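Local atomic coordinates of glycerate 2-kinase (Pyrococcus horikoshii, PDB entry 1X3L), a protein that catalyses the ATP-dependent phosphorylation of D-glycerate to 2-phosphoglycerate, and also accepts other nucleotides or pyrophosphate as phosphate donor. Residues D200-I205 and P209-P214. Numbering follows the deposited sequence.
Sequences DNLEAI and PTVKDP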
ATOM      1  N   ASP A 200       6.807   4.175   0.031  1.00 32.91           N
ATOM      2  CA  ASP A 200       5.728   5.159  -0.051  1.00 33.30           C
ATOM      3  C   ASP A 200       5.898   6.328  -1.022  1.00 34.14           C
ATOM      4  O   ASP A 200       5.569   7.468  -0.692  1.00 33.19           O
ATOM      5  CB  ASP A 200       5.427   5.716   1.345  1.00 30.60           C
ATOM      6  CG  ASP A 200       5.020   4.633   2.327  1.00 30.42           C
ATOM      7  OD1 ASP A 200       4.389   3.649   1.889  1.00 26.54           O
ATOM      8  OD2 ASP A 200       5.321   4.773   3.536  1.00 31.57           O
ATOM      9  N   ASN A 201       6.401   6.046  -2.219  1.00 36.56           N
ATOM     10  CA  ASN A 201       6.563   7.081  -3.233  1.00 37.25           C
ATOM     11  C   ASN A 201       5.175   7.358  -3.814  1.00 36.37           C
ATOM     12  O   ASN A 201       4.598   6.520  -4.508  1.00 38.12           O
ATOM     13  CB  ASN A 201       7.527   6.603  -4.321  1.00 39.83           C
ATOM     14  CG  ASN A 201       7.566   7.530  -5.520  1.00 43.34           C
ATOM     15  OD1 ASN A 201       7.432   8.748  -5.390  1.00 45.30           O
ATOM     16  ND2 ASN A 201       7.764   6.955  -6.698  1.00 46.14           N
ATOM     17  N   LEU A 202       4.644   8.539  -3.514  1.00 34.76           N
ATOM     18  CA  LEU A 202       3.312   8.932  -3.960  1.00 34.97           C
ATOM     19  C   LEU A 202       3.138   9.054  -5.476  1.00 36.31           C
ATOM     20  O   LEU A 202       2.028   8.902  -5.991  1.00 35.58           O
ATOM     21  CB  LEU A 202       2.918  10.249  -3.285  1.00 34.21           C
ATOM     22  CG  LEU A 202       2.971  10.257  -1.748  1.00 35.35           C
ATOM     23  CD1 LEU A 202       2.577  11.631  -1.220  1.00 33.06           C
ATOM     24  CD2 LEU A 202       2.038   9.185  -1.190  1.00 35.30           C
ATOM     25  N   GLU A 203       4.227   9.330  -6.185  1.00 36.70           N
ATOM     26  CA  GLU A 203       4.176   9.478  -7.638  1.00 39.00           C
ATOM     27  C   GLU A 203       3.653   8.236  -8.340  1.00 38.16           C
ATOM     28  O   GLU A 203       3.050   8.329  -9.409  1.00 39.29           O
ATOM     29  CB  GLU A 203       5.565   9.811  -8.194  1.00 40.58           C
ATOM     30  CG  GLU A 203       5.932  11.280  -8.124  1.00 44.81           C
ATOM     31  CD  GLU A 203       7.319  11.569  -8.684  1.00 48.15           C
ATOM     32  OE1 GLU A 203       7.701  10.941  -9.697  1.00 51.70           O
ATOM     33  OE2 GLU A 203       8.023  12.435  -8.121  1.00 48.38           O
ATOM     34  N   ALA A 204       3.877   7.080  -7.729  1.00 37.53           N
ATOM     35  CA  ALA A 204       3.466   5.805  -8.299  1.00 38.02           C
ATOM     36  C   ALA A 204       2.039   5.384  -7.973  1.00 37.58           C
ATOM     37  O   ALA A 204       1.363   4.785  -8.814  1.00 40.94           O
ATOM     38  CB  ALA A 204       4.438   4.707  -7.851  1.00 39.79           C
ATOM     39  N   ILE A 205       1.580   5.688  -6.762  1.00 33.91           N
ATOM     40  CA  ILE A 205       0.233   5.302  -6.342  1.00 31.96           C
ATOM     41  C   ILE A 205      -0.870   5.924  -7.205  1.00 30.46           C
ATOM     42  O   ILE A 205      -1.054   7.143  -7.220  1.00 26.92           O
ATOM     43  CB  ILE A 205      -0.002   5.657  -4.857  1.00 30.70           C
ATOM     44  CG1 ILE A 205       1.042   4.941  -3.988  1.00 29.91           C
ATOM     45  CG2 ILE A 205      -1.403   5.243  -4.441  1.00 31.99           C
ATOM     46  CD1 ILE A 205       0.934   5.251  -2.509  1.00 28.69           C
ATOM     47  N   PRO A 209      -2.297  11.272  -9.235  1.00 29.22           N
ATOM     48  CA  PRO A 209      -3.230  12.258  -9.785  1.00 28.97           C
ATOM     49  C   PRO A 209      -3.242  13.588  -9.019  1.00 29.69           C
ATOM     50  O   PRO A 209      -3.726  14.595  -9.537  1.00 28.70           O
ATOM     51  CB  PRO A 209      -4.576  11.530  -9.719  1.00 27.33           C
ATOM     52  CG  PRO A 209      -4.422  10.666  -8.495  1.00 29.68           C
ATOM     53  CD  PRO A 209      -3.020  10.115  -8.673  1.00 29.53           C
ATOM     54  N   THR A 210      -2.709  13.594  -7.797  1.00 29.89           N
ATOM     55  CA  THR A 210      -2.675  14.817  -6.988  1.00 30.59           C
ATOM     56  C   THR A 210      -1.265  15.231  -6.540  1.00 31.94           C
ATOM     57  O   THR A 210      -1.109  16.105  -5.682  1.00 31.53           O
ATOM     58  CB  THR A 210      -3.558  14.691  -5.717  1.00 30.91           C
ATOM     59  OG1 THR A 210      -2.960  13.761  -4.804  1.00 29.93           O
ATOM     60  CG2 THR A 210      -4.953  14.203  -6.079  1.00 30.99           C
ATOM     61  N   VAL A 211      -0.239  14.604  -7.106  1.00 32.06           N
ATOM     62  CA  VAL A 211       1.129  14.954  -6.752  1.00 32.73           C
ATOM     63  C   VAL A 211       1.888  15.424  -7.984  1.00 33.45           C
ATOM     64  O   VAL A 211       1.522  15.104  -9.117  1.00 33.22           O
ATOM     65  CB  VAL A 211       1.891  13.759  -6.124  1.00 34.01           C
ATOM     66  CG1 VAL A 211       1.250  13.374  -4.793  1.00 35.14           C
ATOM     67  CG2 VAL A 211       1.891  12.583  -7.077  1.00 33.18           C
ATOM     68  N   LYS A 212       2.951  16.182  -7.761  1.00 33.57           N
ATOM     69  CA  LYS A 212       3.744  16.692  -8.868  1.00 35.97           C
ATOM     70  C   LYS A 212       4.311  15.574  -9.726  1.00 35.41           C
ATOM     71  O   LYS A 212       4.502  14.451  -9.263  1.00 35.24           O
ATOM     72  CB  LYS A 212       4.891  17.564  -8.347  1.00 37.70           C
ATOM     73  CG  LYS A 212       4.431  18.812  -7.603  1.00 41.42           C
ATOM     74  CD  LYS A 212       5.594  19.766  -7.333  1.00 44.74           C
ATOM     75  CE  LYS A 212       6.607  19.165  -6.371  1.00 45.32           C
ATOM     76  NZ  LYS A 212       5.979  18.829  -5.059  1.00 45.47           N
ATOM     77  N   ASP A 213       4.554  15.898 -10.991  1.00 35.93           N
ATOM     78  CA  ASP A 213       5.141  14.973 -11.951  1.00 36.28           C
ATOM     79  C   ASP A 213       6.212  15.749 -12.710  1.00 37.73           C
ATOM     80  O   ASP A 213       5.907  16.556 -13.589  1.00 38.18           O
ATOM     81  CB  ASP A 213       4.099  14.444 -12.937  1.00 35.87           C
ATOM     82  CG  ASP A 213       4.737  13.767 -14.141  1.00 38.02           C
ATOM     83  OD1 ASP A 213       5.843  13.203 -13.987  1.00 39.80           O
ATOM     84  OD2 ASP A 213       4.139  13.787 -15.239  1.00 37.38           O
ATOM     85  N   PRO A 214       7.488  15.519 -12.365  1.00 38.18           N
ATOM     86  CA  PRO A 214       8.610  16.201 -13.014  1.00 38.09           C
ATOM     87  C   PRO A 214       8.845  15.825 -14.476  1.00 38.52           C
ATOM     88  O   PRO A 214       9.472  16.584 -15.209  1.00 39.78           O
ATOM     89  CB  PRO A 214       9.794  15.837 -12.117  1.00 37.36           C
ATOM     90  CG  PRO A 214       9.435  14.466 -11.653  1.00 38.71           C
ATOM     91  CD  PRO A 214       7.965  14.614 -11.304  1.00 36.64           C
TER
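V211 and L202 meet where the long loop between strand 188-194 and helix 217-226 folds back on itself, beside the parallel sheet of an alpha/beta domain, and they illustrate how a loop can pack through branched and extended side chains instead of backbone pairing. The two methyls of V211 divide the work. With chi1 at -65°, CG1 stands anti to the carbonyl carbon and reaches L202 CB at 3.8 Å, the side chains crossing at about a right angle; CG2 rests near the backbone, 3.9 Å from E203 CA. L202 also touches I193, and V211 N262, tying this apolar patch to neighbouring strands. E203 carries the contact further: chi1 of -83° sets its CG 3.7 Å from K212 O, and the extended chain beyond (chi2 180°) brings the carboxylate up to the proline ring of P214 from the opposite direction. Cut back to an alanine, E203 would lose CG and the carboxylate, which would probably open a gap beside K212 O and P214 CD. K212 turns its amine away to a salt bridge with D256. At P214, CD is nearly equidistant from the two carboxylate oxygens, 3.9 Å from E203 OE2 and 4.0 Å from E203 OE1.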